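Local coordinates for Tll0287 protein (Thermosynechococcus elongatus, PDB 5B82) that binds a covalently attached heme c within a PAS-like domain and probably takes part in redox chemistry or sensing linked to photosynthesis, at residues 87-92 / 103-108; 109-114 / 121-126; 36-41 / 176-181; 44-49 / 136-141. All blocks are in the same frame, centred on the assembly; numbering follows the deposited sequence. Where two conformers were deposited one is given.

Interaction 1 of 4, residues 87-92 / 103-108; sequences RQVALK and ALDVQA. With HEC (heme c), chain B.
The guanidinium of Arg87 has CG2 of Val89 over one face, 3.5 Å from the plane and nearer its margin than its middle, and meets Asp105 at its edge. The contact joins an outer strand of the antiparallel sheet of a PAS-like domain to helix 103-114, which covers one side of that sheet. Arg87 and Val89 point from the strand toward the helix, while Gln88, between them in sequence, serves the heme: a clear case of strand alternation dividing labour between two faces. NH2 of Arg87 forms a salt bridge with OD2 of Asp105 at 3.0 Å; the guanidinium and carboxylate planes are 56° apart and only OD2 is at bonding distance, OD1 standing 4.1 Å from NH2. CG lies anti to the backbone N (chi1 -169°), and a bend at chi3 brings the guanidinium back over Val89. The other terminal nitrogen, NH1, is held by the carbonyl oxygens of Asn97 and Ala99, and OD2 of Asp105 also accepts a bond from N of Arg101; these added bonds tie the intervening loop to both partners of the salt bridge. Toward the heme, the extended Gln88 side chain brings OE1 to 3.4 Å from CAA of the propionate arm, where it also accepts a hydrogen bond from NH2 of Arg45. A leucine at Gln88 would probably leave that Arg45 nitrogen without one of its acceptors and the arginine freer to shift beside the porphyrin. On the helix side, OD1 of Asp105 comes no closer to Val89 than 4.2 Å, measured to CG2.

Interaction 2 of 4, residues 109-114 / 121-126; sequences LNQFDN and FWQTDK
Phe121 is the centre of this contact, with Gln111 over one face of its ring and Phe112 coming obliquely from the other side of the ring plane. The side-chain amide of Gln111 is turned only 29° from the ring plane, with CD of Gln111 3.8 Å from CZ of Phe121. The glutamine chain runs out extended beyond CG and crosses the phenylalanine at about a right angle. On the Phe112 side, CZ of Phe112 is 3.9 Å from CD2 of Phe121. The two rings form an oblique pair, with centroids 5.6 Å apart and planes at 52°. Phe121 reaches this place because its CG stands between the backbone N and the carbonyl carbon (chi1 72°), which turns the ring in under the helix. A serine in place of Phe121 would probably open a gap between helix and strand, leaving the Gln111 amide without its ring and the tip of Phe112 without this aromatic partner.

The pairing illustrates how a helix covers one face of a PAS-like sheet out to its edge strand: helix 103-114 runs roughly antiparallel to the outer strand 120-125, the local axes 11.3 Å apart at closest. The aromatic cluster continues inward, since Phe132 of the adjacent strand meets both phenylalanines. No hydrogen bond crosses between 109-114 and 121-126, so the contact depends on shape and dispersion, with the aromatic ring of Phe121 offering its surface to an amide and to a second ring rather than a directional bond to either.

Interaction 3 of 4, residues 36-41 / 176-181; sequences TAIEQL and YAVTIP
Ile38 of the N-terminal helix carries the tight half of this contact, touching two residues of the strand with different branches. Its CD1 meets CG2 of Val178 tip to tip at 3.5 Å, closer than carbons usually pack. The other branch, CG2, is anti to the backbone N and lies against the root of the Tyr176 ring, 3.5 Å from CD2, the two side chains sliding past each other in opposite directions.

Leu41, one turn further along, makes a lighter contact. Its CD2 comes to 3.9 Å from CE1 of Tyr176, obliquely to the ring, and it buries less surface here than Ile38.

Such a layer of branched aliphatics against an aromatic is how helix 28-49 covers the sheet of this PAS-like domain: its axis here runs nearly antiparallel to strand 172-181, at 155° and 10.1 Å away at closest. Alternation along the strand sends Tyr176 and Val178 to this helix, whereas Ala177 points away, onto Phe132 and Val89.

The polar end of the tyrosine escapes the apolar layer. OH is hydrogen-bonded to OD1 of Asp42 and to NH2 of Arg45, two bonds that fix the outer end of a ring packed along its flank by Ile38 and Leu41. On the solvent side of the helix, Thr36 and Gln40 are exposed and do not touch the strand, and the partly exposed Glu39 instead forms a salt bridge with Arg133 of strand 128-136.

Interaction 4 of 4, residues 44-49 / 136-141; sequences MRIGLA and DVQASC. With HEC (heme c), chain B.
Ala49 and Ser140 meet beside the thioether corner of heme c, CB of Ala49 lying 3.5 Å from OG of Ser140. The corner itself is made by Cys141, whose SG is bonded covalently to CAB of the heme at 1.7 Å; this is the first cysteine of a CXXCH motif, completed by Cys144, the second covalent attachment, and His145, an axial ligand of the iron. The adjoining methyl carbon CBB sits in a small pocket made by both segments: CB of Ala49 is 3.8 Å from it and OE1 of Gln138 is 3.6 Å from it. Arg45 covers the porphyrin more broadly. Its CD rests 3.4 Å from C2B, and a bend at chi3 lays the guanidinium with one face over the meso carbon CHB.

In the next shell, Gln138 is steered by a bend at chi2 (90°), which turns OE1 toward the helix, to 3.8 Å from CG1 of Ile46, the two side chains crossing at about a right angle. No direct hydrogen bond joins the segments; a water does so instead, donating to O of Ile46 at 2.7 Å and hydrogen-bonded to OG of Ser140 at 2.8 Å. It thus ties the last turn of the helix to the approach to the heme-binding motif.

Further out, Met44 and Leu48 pack on Pro70 of helix 69-82, and Arg45 touches the axial ligand Cys68, while 136-141 leads from strand 128-136 into helix 142-145, with Val137 against Arg173 of strand 172-181.

Overall arrangement
From the N terminus, helix 28-49 supplies the first halves of two long-range contacts, 36-41 for interaction 3 and then 44-49 for interaction 4. Both stay open while the chain builds two local closures in series: interaction 1 folds helix 103-114 back on strand 85-89, and interaction 2 brings strand 120-125 under the same helix. Interaction 4 then closes at the heme-attachment loop, and interaction 3 closes last, at strand 172-181. Interactions 1 and 2 thus lie within interaction 4, which lies within interaction 3, and none cross. Together they cover the sheet with helix 103-114 and helix 28-49, and bring the latter to the heme.

Interaction 1 of 4, residues 87-92 / 103-108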
# COMPACT_ATOMS: atom_id res chain seq x y z
N ARG A 87 -0.61 1.38 -7.90
CA ARG A 87 -1.05 2.35 -6.90
C ARG A 87 -1.42 1.68 -5.57
O ARG A 87 -2.08 0.64 -5.55
CB ARG A 87 -2.27 3.10 -7.42
CG ARG A 87 -2.67 4.30 -6.59
CD ARG A 87 -3.73 5.12 -7.32
NE ARG A 87 -5.04 4.46 -7.33
CZ ARG A 87 -6.02 4.74 -6.48
NH1 ARG A 87 -5.85 5.67 -5.54
NH2 ARG A 87 -7.17 4.09 -6.56
N GLN A 88 -1.01 2.30 -4.48
CA GLN A 88 -1.48 1.88 -3.16
C GLN A 88 -2.86 2.47 -2.95
O GLN A 88 -3.13 3.61 -3.35
CB GLN A 88 -0.54 2.37 -2.07
CG GLN A 88 0.84 1.75 -2.14
CD GLN A 88 1.84 2.49 -1.27
OE1 GLN A 88 2.14 2.07 -0.16
NE2 GLN A 88 2.35 3.61 -1.78
N VAL A 89 -3.73 1.69 -2.34
CA VAL A 89 -5.09 2.14 -2.08
C VAL A 89 -5.49 1.76 -0.67
O VAL A 89 -5.29 0.62 -0.26
CB VAL A 89 -6.09 1.46 -3.04
CG1 VAL A 89 -7.49 2.02 -2.81
CG2 VAL A 89 -5.65 1.66 -4.50
N ALA A 90 -6.03 2.72 0.08
CA ALA A 90 -6.48 2.45 1.44
C ALA A 90 -7.71 3.28 1.77
O ALA A 90 -7.83 4.43 1.36
CB ALA A 90 -5.37 2.72 2.45
N LEU A 91 -8.63 2.67 2.51
CA LEU A 91 -9.79 3.36 3.05
C LEU A 91 -9.35 4.52 3.94
O LEU A 91 -9.86 5.63 3.84
CB LEU A 91 -10.64 2.39 3.86
CG LEU A 91 -11.73 2.99 4.74
CD1 LEU A 91 -12.99 3.28 3.94
CD2 LEU A 91 -12.03 2.07 5.93
N LYS A 92 -8.39 4.23 4.82
CA LYS A 92 -7.79 5.23 5.70
C LYS A 92 -6.42 5.57 5.15
O LYS A 92 -5.43 4.91 5.48
CB LYS A 92 -7.68 4.69 7.13
CG LYS A 92 -9.00 4.20 7.70
CD LYS A 92 -8.81 3.35 8.95
CE LYS A 92 -8.30 4.18 10.13
NZ LYS A 92 -8.21 3.34 11.36
N ALA A 103 -15.54 1.37 -7.95
CA ALA A 103 -16.28 0.26 -7.35
C ALA A 103 -15.38 -0.95 -7.20
O ALA A 103 -15.53 -1.74 -6.26
CB ALA A 103 -17.50 -0.08 -8.18
N LEU A 104 -14.43 -1.11 -8.11
CA LEU A 104 -13.50 -2.22 -8.01
C LEU A 104 -12.55 -2.08 -6.82
O LEU A 104 -12.24 -3.06 -6.15
CB LEU A 104 -12.70 -2.38 -9.30
CG LEU A 104 -11.68 -3.53 -9.30
CD1 LEU A 104 -12.32 -4.85 -8.89
CD2 LEU A 104 -11.03 -3.63 -10.66
N ASP A 105 -12.09 -0.86 -6.57
CA ASP A 105 -11.24 -0.64 -5.40
C ASP A 105 -11.97 -1.09 -4.13
O ASP A 105 -11.43 -1.85 -3.30
CB ASP A 105 -10.83 0.84 -5.27
CG ASP A 105 -9.79 1.26 -6.30
OD1 ASP A 105 -9.00 0.40 -6.76
OD2 ASP A 105 -9.74 2.46 -6.63
N VAL A 106 -13.22 -0.65 -4.01
CA VAL A 106 -14.02 -0.91 -2.83
C VAL A 106 -14.32 -2.40 -2.72
O VAL A 106 -14.26 -2.98 -1.63
CB VAL A 106 -15.34 -0.10 -2.82
CG1 VAL A 106 -16.18 -0.47 -1.61
CG2 VAL A 106 -15.04 1.38 -2.81
N GLN A 107 -14.62 -3.01 -3.86
CA GLN A 107 -14.87 -4.45 -3.94
C GLN A 107 -13.66 -5.25 -3.46
O GLN A 107 -13.79 -6.24 -2.73
CB GLN A 107 -15.21 -4.85 -5.37
CG GLN A 107 -15.40 -6.36 -5.56
CD GLN A 107 -15.30 -6.80 -7.02
OE1 GLN A 107 -14.84 -7.90 -7.31
NE2 GLN A 107 -15.73 -5.94 -7.94
N ALA A 108 -12.47 -4.81 -3.87
CA ALA A 108 -11.25 -5.55 -3.57
C ALA A 108 -10.94 -5.44 -2.08
O ALA A 108 -10.66 -6.44 -1.42
CB ALA A 108 -10.08 -5.05 -4.41
FE HEC B . 3.22 4.01 6.10
CHA HEC B . 1.67 5.75 3.63
CHB HEC B . 1.44 1.16 5.13
CHC HEC B . 4.88 2.13 8.38
CHD HEC B . 4.67 6.86 7.33
NA HEC B . 1.77 3.55 4.69
C1A HEC B . 1.38 4.41 3.68
C2A HEC B . 0.61 3.66 2.71
C3A HEC B . 0.56 2.40 3.14
C4A HEC B . 1.27 2.30 4.38
CMA HEC B . -0.15 1.21 2.46
CAA HEC B . -0.02 4.23 1.41
CBA HEC B . -1.51 4.51 1.56
CGA HEC B . -1.72 5.84 2.24
O1A HEC B . -2.29 5.86 3.36
O2A HEC B . -1.30 6.88 1.68
NB HEC B . 3.14 2.03 6.65
C1B HEC B . 2.39 1.01 6.10
C2B HEC B . 2.79 -0.24 6.71
C3B HEC B . 3.73 0.03 7.62
C4B HEC B . 3.98 1.46 7.59
CMB HEC B . 2.17 -1.63 6.41
CAB HEC B . 4.46 -0.99 8.53
CBB HEC B . 5.33 -1.95 7.68
NC HEC B . 4.50 4.43 7.60
C1C HEC B . 5.12 3.49 8.39
C2C HEC B . 6.17 4.15 9.13
C3C HEC B . 6.03 5.48 8.95
C4C HEC B . 5.03 5.66 7.92
CMC HEC B . 6.95 3.46 10.28
CAC HEC B . 6.84 6.61 9.63
CBC HEC B . 8.37 6.55 9.43
ND HEC B . 3.14 5.99 5.62
C1D HEC B . 3.93 6.99 6.18
C2D HEC B . 3.86 8.17 5.35
C3D HEC B . 2.91 7.81 4.21
C4D HEC B . 2.52 6.45 4.46
CMD HEC B . 4.57 9.53 5.56
CAD HEC B . 2.48 8.69 3.01
CBD HEC B . 3.53 8.42 1.94
CGD HEC B . 3.15 9.06 0.62
O1D HEC B . 3.07 10.31 0.55
O2D HEC B . 2.95 8.31 -0.36

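Interaction 2 of 4, residues 109-114 / 121-126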
# COMPACT_ATOMS: atom_id res chain seq x y z
N LEU A 109 -10.99 -4.21 -1.58
CA LEU A 109 -10.80 -3.97 -0.15
C LEU A 109 -11.79 -4.78 0.66
O LEU A 109 -11.41 -5.40 1.65
CB LEU A 109 -10.91 -2.49 0.20
CG LEU A 109 -9.74 -1.64 -0.30
CD1 LEU A 109 -10.01 -0.15 -0.09
CD2 LEU A 109 -8.46 -2.05 0.41
N ASN A 110 -13.05 -4.81 0.23
CA ASN A 110 -14.04 -5.67 0.85
C ASN A 110 -13.65 -7.15 0.85
O ASN A 110 -13.85 -7.83 1.86
CB ASN A 110 -15.42 -5.49 0.20
CG ASN A 110 -16.25 -4.42 0.88
OD1 ASN A 110 -16.31 -4.36 2.11
ND2 ASN A 110 -16.90 -3.58 0.09
N GLN A 111 -13.13 -7.65 -0.27
CA GLN A 111 -12.71 -9.05 -0.35
C GLN A 111 -11.64 -9.33 0.70
O GLN A 111 -11.72 -10.31 1.43
CB GLN A 111 -12.23 -9.42 -1.75
CG GLN A 111 -13.34 -9.90 -2.69
CD GLN A 111 -12.86 -10.19 -4.11
OE1 GLN A 111 -13.20 -9.48 -5.05
NE2 GLN A 111 -12.07 -11.26 -4.27
N PHE A 112 -10.64 -8.46 0.76
CA PHE A 112 -9.59 -8.61 1.77
C PHE A 112 -10.17 -8.58 3.19
O PHE A 112 -9.87 -9.43 4.04
CB PHE A 112 -8.50 -7.56 1.57
CG PHE A 112 -7.68 -7.78 0.32
CD1 PHE A 112 -7.17 -9.05 0.03
CD2 PHE A 112 -7.44 -6.75 -0.58
CE1 PHE A 112 -6.41 -9.27 -1.11
CE2 PHE A 112 -6.69 -6.96 -1.73
CZ PHE A 112 -6.18 -8.22 -2.00
N ASP A 113 -11.05 -7.61 3.44
CA ASP A 113 -11.64 -7.43 4.76
C ASP A 113 -12.46 -8.64 5.20
O ASP A 113 -12.50 -8.96 6.38
CB ASP A 113 -12.50 -6.17 4.80
CG ASP A 113 -12.98 -5.83 6.20
OD1 ASP A 113 -12.16 -5.38 7.03
OD2 ASP A 113 -14.19 -5.99 6.46
N ASN A 114 -13.10 -9.30 4.24
CA ASN A 114 -13.99 -10.41 4.57
C ASN A 114 -13.32 -11.78 4.64
O ASN A 114 -13.91 -12.74 5.11
CB ASN A 114 -15.17 -10.46 3.61
CG ASN A 114 -16.18 -9.36 3.88
OD1 ASN A 114 -16.35 -8.93 5.02
ND2 ASN A 114 -16.87 -8.90 2.83
N PHE A 121 -5.36 -11.35 -5.25
CA PHE A 121 -6.14 -11.98 -6.30
C PHE A 121 -6.03 -11.17 -7.59
O PHE A 121 -5.67 -9.99 -7.55
CB PHE A 121 -7.61 -12.15 -5.87
CG PHE A 121 -8.39 -10.87 -5.81
CD1 PHE A 121 -9.14 -10.45 -6.90
CD2 PHE A 121 -8.40 -10.10 -4.65
CE1 PHE A 121 -9.87 -9.27 -6.85
CE2 PHE A 121 -9.13 -8.92 -4.60
CZ PHE A 121 -9.86 -8.50 -5.71
N TRP A 122 -6.28 -11.83 -8.71
CA TRP A 122 -6.41 -11.07 -9.93
C TRP A 122 -7.74 -11.27 -10.61
O TRP A 122 -8.39 -12.30 -10.49
CB TRP A 122 -5.17 -11.11 -10.86
CG TRP A 122 -4.64 -12.43 -11.34
CD1 TRP A 122 -3.81 -13.28 -10.67
CD2 TRP A 122 -4.82 -12.99 -12.65
NE1 TRP A 122 -3.50 -14.36 -11.46
CE2 TRP A 122 -4.10 -14.21 -12.68
CE3 TRP A 122 -5.52 -12.60 -13.79
CZ2 TRP A 122 -4.08 -15.03 -13.80
CZ3 TRP A 122 -5.50 -13.41 -14.91
CH2 TRP A 122 -4.78 -14.62 -14.91
N GLN A 123 -8.18 -10.21 -11.26
CA GLN A 123 -9.52 -10.14 -11.82
C GLN A 123 -9.41 -9.55 -13.22
O GLN A 123 -8.56 -8.69 -13.44
CB GLN A 123 -10.35 -9.21 -10.94
CG GLN A 123 -11.67 -8.77 -11.48
CD GLN A 123 -12.64 -8.41 -10.37
OE1 GLN A 123 -12.54 -8.93 -9.25
NE2 GLN A 123 -13.58 -7.52 -10.67
N THR A 124 -10.24 -10.01 -14.15
CA THR A 124 -10.20 -9.46 -15.50
C THR A 124 -11.52 -8.81 -15.86
O THR A 124 -12.60 -9.31 -15.53
CB THR A 124 -9.88 -10.54 -16.56
OG1 THR A 124 -10.69 -11.69 -16.34
CG2 THR A 124 -8.42 -10.93 -16.51
N ASP A 125 -11.43 -7.67 -16.55
CA ASP A 125 -12.63 -7.03 -17.06
C ASP A 125 -12.30 -6.20 -18.31
O ASP A 125 -11.19 -6.28 -18.83
CB ASP A 125 -13.33 -6.18 -15.99
CG ASP A 125 -12.43 -5.11 -15.39
OD1 ASP A 125 -11.59 -4.53 -16.11
OD2 ASP A 125 -12.58 -4.83 -14.18
N LYS A 126 -13.25 -5.39 -18.74
CA LYS A 126 -13.05 -4.59 -19.95
C LYS A 126 -11.78 -3.73 -19.87
O LYS A 126 -11.14 -3.46 -20.87
CB LYS A 126 -14.27 -3.71 -20.21
CG LYS A 126 -14.66 -2.84 -19.02
CD LYS A 126 -16.08 -2.34 -19.15
CE LYS A 126 -16.12 -0.96 -19.77
NZ LYS A 126 -15.57 0.08 -18.85

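Interaction 3 of 4, residues 36-41 / 176-181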
# COMPACT_ATOMS: atom_id res chain seq x y z
N THR A 36 5.70 -10.71 -8.56
CA THR A 36 7.03 -10.54 -7.99
C THR A 36 7.32 -9.08 -7.64
O THR A 36 7.80 -8.80 -6.54
CB THR A 36 8.13 -11.06 -8.92
OG1 THR A 36 7.94 -12.46 -9.14
CG2 THR A 36 9.50 -10.85 -8.28
N ALA A 37 7.02 -8.17 -8.56
CA ALA A 37 7.28 -6.75 -8.34
C ALA A 37 6.54 -6.25 -7.10
O ALA A 37 7.13 -5.56 -6.25
CB ALA A 37 6.85 -5.93 -9.57
N ILE A 38 5.26 -6.60 -7.00
CA ILE A 38 4.48 -6.17 -5.84
C ILE A 38 5.02 -6.76 -4.53
O ILE A 38 5.17 -6.05 -3.52
CB ILE A 38 2.99 -6.48 -6.00
CG1 ILE A 38 2.42 -5.68 -7.19
CG2 ILE A 38 2.22 -6.14 -4.73
CD1 ILE A 38 2.78 -4.20 -7.12
N GLU A 39 5.35 -8.04 -4.55
CA GLU A 39 5.87 -8.66 -3.35
C GLU A 39 7.21 -8.03 -2.91
O GLU A 39 7.47 -7.86 -1.72
CB GLU A 39 5.97 -10.18 -3.51
CG GLU A 39 5.80 -10.92 -2.19
CD GLU A 39 4.39 -10.81 -1.63
OE1 GLU A 39 3.44 -10.53 -2.41
OE2 GLU A 39 4.23 -10.99 -0.41
N GLN A 40 8.04 -7.66 -3.89
CA GLN A 40 9.31 -6.99 -3.61
C GLN A 40 9.10 -5.61 -3.02
O GLN A 40 9.83 -5.19 -2.12
CB GLN A 40 10.16 -6.88 -4.88
CG GLN A 40 10.89 -8.15 -5.25
CD GLN A 40 11.54 -8.07 -6.63
OE1 GLN A 40 11.27 -7.14 -7.40
NE2 GLN A 40 12.38 -9.05 -6.95
N LEU A 41 8.10 -4.90 -3.54
CA LEU A 41 7.72 -3.61 -2.98
C LEU A 41 7.29 -3.74 -1.51
O LEU A 41 7.67 -2.93 -0.64
CB LEU A 41 6.61 -2.98 -3.82
CG LEU A 41 6.24 -1.54 -3.52
CD1 LEU A 41 7.45 -0.63 -3.68
CD2 LEU A 41 5.10 -1.08 -4.43
N TYR A 176 -2.11 -3.12 -2.48
CA TYR A 176 -1.51 -2.67 -3.75
C TYR A 176 -2.49 -3.00 -4.86
O TYR A 176 -3.18 -4.02 -4.79
CB TYR A 176 -0.19 -3.38 -4.03
CG TYR A 176 0.81 -3.29 -2.91
CD1 TYR A 176 1.63 -2.17 -2.76
CD2 TYR A 176 0.94 -4.32 -1.99
CE1 TYR A 176 2.54 -2.09 -1.72
CE2 TYR A 176 1.85 -4.25 -0.96
CZ TYR A 176 2.64 -3.13 -0.82
OH TYR A 176 3.53 -3.07 0.22
N ALA A 177 -2.56 -2.15 -5.88
CA ALA A 177 -3.44 -2.36 -7.04
C ALA A 177 -2.66 -2.15 -8.32
O ALA A 177 -2.06 -1.09 -8.53
CB ALA A 177 -4.62 -1.42 -6.99
N VAL A 178 -2.63 -3.16 -9.18
CA VAL A 178 -1.96 -3.05 -10.47
C VAL A 178 -2.93 -3.33 -11.60
O VAL A 178 -3.76 -4.23 -11.50
CB VAL A 178 -0.80 -4.04 -10.57
CG1 VAL A 178 -0.14 -3.95 -11.94
CG2 VAL A 178 0.21 -3.80 -9.46
N THR A 179 -2.84 -2.56 -12.68
CA THR A 179 -3.62 -2.85 -13.87
C THR A 179 -2.71 -3.03 -15.08
O THR A 179 -1.87 -2.18 -15.38
CB THR A 179 -4.64 -1.73 -14.18
OG1 THR A 179 -5.63 -1.71 -13.15
CG2 THR A 179 -5.33 -1.99 -15.52
N ILE A 180 -2.89 -4.15 -15.78
CA ILE A 180 -2.32 -4.31 -17.11
C ILE A 180 -3.42 -3.97 -18.11
O ILE A 180 -4.32 -4.77 -18.35
CB ILE A 180 -1.82 -5.74 -17.37
CG1 ILE A 180 -0.94 -6.24 -16.21
CG2 ILE A 180 -1.07 -5.79 -18.71
CD1 ILE A 180 -0.54 -7.69 -16.37
N PRO A 181 -3.35 -2.77 -18.69
CA PRO A 181 -4.45 -2.26 -19.53
C PRO A 181 -4.77 -3.17 -20.72
O PRO A 181 -3.88 -3.81 -21.25
CB PRO A 181 -3.92 -0.91 -20.02
CG PRO A 181 -2.45 -0.99 -19.87
CD PRO A 181 -2.20 -1.85 -18.67

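Interaction 4 of 4, residues 44-49 / 136-141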
# COMPACT_ATOMS: atom_id res chain seq x y z
N MET A 44 10.13 -4.55 0.71
CA MET A 44 10.91 -3.32 0.84
C MET A 44 10.35 -2.46 1.96
O MET A 44 11.10 -2.01 2.84
CB MET A 44 10.93 -2.51 -0.45
CG MET A 44 11.41 -1.07 -0.26
SD MET A 44 11.34 -0.16 -1.83
CE MET A 44 11.27 1.52 -1.23
N ARG A 45 9.04 -2.23 1.93
CA ARG A 45 8.47 -1.42 3.02
C ARG A 45 8.75 -2.06 4.38
O ARG A 45 9.20 -1.39 5.31
CB ARG A 45 6.97 -1.21 2.87
CG ARG A 45 6.47 -0.05 3.75
CD ARG A 45 5.01 -0.24 4.17
NE ARG A 45 4.18 -0.63 3.04
CZ ARG A 45 3.66 0.22 2.16
NH1 ARG A 45 3.89 1.52 2.26
NH2 ARG A 45 2.92 -0.25 1.16
N ILE A 46 8.47 -3.36 4.48
CA ILE A 46 8.67 -4.07 5.74
C ILE A 46 10.11 -3.91 6.23
O ILE A 46 10.37 -3.69 7.42
CB ILE A 46 8.30 -5.55 5.58
CG1 ILE A 46 6.77 -5.68 5.56
CG2 ILE A 46 8.89 -6.38 6.70
CD1 ILE A 46 6.28 -7.00 5.01
N GLY A 47 11.04 -4.00 5.29
CA GLY A 47 12.45 -3.83 5.57
C GLY A 47 12.79 -2.45 6.09
O GLY A 47 13.55 -2.32 7.06
N LEU A 48 12.24 -1.41 5.48
CA LEU A 48 12.52 -0.05 5.96
C LEU A 48 11.93 0.18 7.36
O LEU A 48 12.57 0.78 8.22
CB LEU A 48 12.01 1.01 4.97
CG LEU A 48 12.77 1.02 3.64
CD1 LEU A 48 12.14 1.97 2.64
CD2 LEU A 48 14.22 1.37 3.90
N ALA A 49 10.73 -0.33 7.58
CA ALA A 49 10.08 -0.14 8.88
C ALA A 49 10.69 -0.99 9.99
O ALA A 49 10.53 -0.66 11.17
CB ALA A 49 8.59 -0.40 8.77
N ASP A 136 -1.09 -5.71 5.39
CA ASP A 136 -1.52 -5.79 6.78
C ASP A 136 -0.65 -4.91 7.67
O ASP A 136 0.43 -4.47 7.27
CB ASP A 136 -1.52 -7.24 7.27
CG ASP A 136 -2.63 -8.08 6.65
OD1 ASP A 136 -3.71 -7.53 6.35
OD2 ASP A 136 -2.43 -9.30 6.48
N VAL A 137 -1.14 -4.64 8.87
CA VAL A 137 -0.41 -3.81 9.82
C VAL A 137 0.48 -4.67 10.71
O VAL A 137 -0.02 -5.58 11.36
CB VAL A 137 -1.38 -3.02 10.70
CG1 VAL A 137 -0.63 -2.25 11.77
CG2 VAL A 137 -2.22 -2.07 9.84
N GLN A 138 1.79 -4.42 10.71
CA GLN A 138 2.69 -5.00 11.73
C GLN A 138 3.01 -4.00 12.84
O GLN A 138 2.66 -2.82 12.74
CB GLN A 138 4.00 -5.50 11.11
CG GLN A 138 3.85 -6.70 10.19
CD GLN A 138 3.59 -6.29 8.77
OE1 GLN A 138 4.17 -5.32 8.28
NE2 GLN A 138 2.71 -7.02 8.08
N ALA A 139 3.69 -4.46 13.89
CA ALA A 139 4.01 -3.63 15.04
C ALA A 139 4.81 -2.38 14.70
O ALA A 139 4.56 -1.31 15.25
CB ALA A 139 4.73 -4.44 16.14
N SER A 140 5.78 -2.52 13.80
CA SER A 140 6.65 -1.41 13.44
C SER A 140 5.82 -0.24 12.89
O SER A 140 6.07 0.92 13.21
CB SER A 140 7.67 -1.86 12.40
OG SER A 140 7.03 -2.40 11.25
N CYS A 141 4.81 -0.58 12.10
CA CYS A 141 3.98 0.41 11.42
C CYS A 141 3.32 1.37 12.41
O CYS A 141 3.10 2.55 12.10
CB CYS A 141 2.91 -0.29 10.58
SG CYS A 141 3.53 -1.72 9.69
FE HEC B . 3.22 4.01 6.10
CHA HEC B . 1.67 5.75 3.63
CHB HEC B . 1.44 1.16 5.13
CHC HEC B . 4.88 2.13 8.38
CHD HEC B . 4.67 6.86 7.33
NA HEC B . 1.77 3.55 4.69
C1A HEC B . 1.38 4.41 3.68
C2A HEC B . 0.61 3.66 2.71
C3A HEC B . 0.56 2.40 3.14
C4A HEC B . 1.27 2.30 4.38
CMA HEC B . -0.15 1.21 2.46
CAA HEC B . -0.02 4.23 1.41
CBA HEC B . -1.51 4.51 1.56
CGA HEC B . -1.72 5.84 2.24
O1A HEC B . -2.29 5.86 3.36
O2A HEC B . -1.30 6.88 1.68
NB HEC B . 3.14 2.03 6.65
C1B HEC B . 2.39 1.01 6.10
C2B HEC B . 2.79 -0.24 6.71
C3B HEC B . 3.73 0.03 7.62
C4B HEC B . 3.98 1.46 7.59
CMB HEC B . 2.17 -1.63 6.41
CAB HEC B . 4.46 -0.99 8.53
CBB HEC B . 5.33 -1.95 7.68
NC HEC B . 4.50 4.43 7.60
C1C HEC B . 5.12 3.49 8.39
C2C HEC B . 6.17 4.15 9.13
C3C HEC B . 6.03 5.48 8.95
C4C HEC B . 5.03 5.66 7.92
CMC HEC B . 6.95 3.46 10.28
CAC HEC B . 6.84 6.61 9.63
CBC HEC B . 8.37 6.55 9.43
ND HEC B . 3.14 5.99 5.62
C1D HEC B . 3.93 6.99 6.18
C2D HEC B . 3.86 8.17 5.35
C3D HEC B . 2.91 7.81 4.21
C4D HEC B . 2.52 6.45 4.46
CMD HEC B . 4.57 9.53 5.56
CAD HEC B . 2.48 8.69 3.01
CBD HEC B . 3.53 8.42 1.94
CGD HEC B . 3.15 9.06 0.62
O1D HEC B . 3.07 10.31 0.55
O2D HEC B . 2.95 8.31 -0.36
O HOH W 1 8.66 -3.97 9.55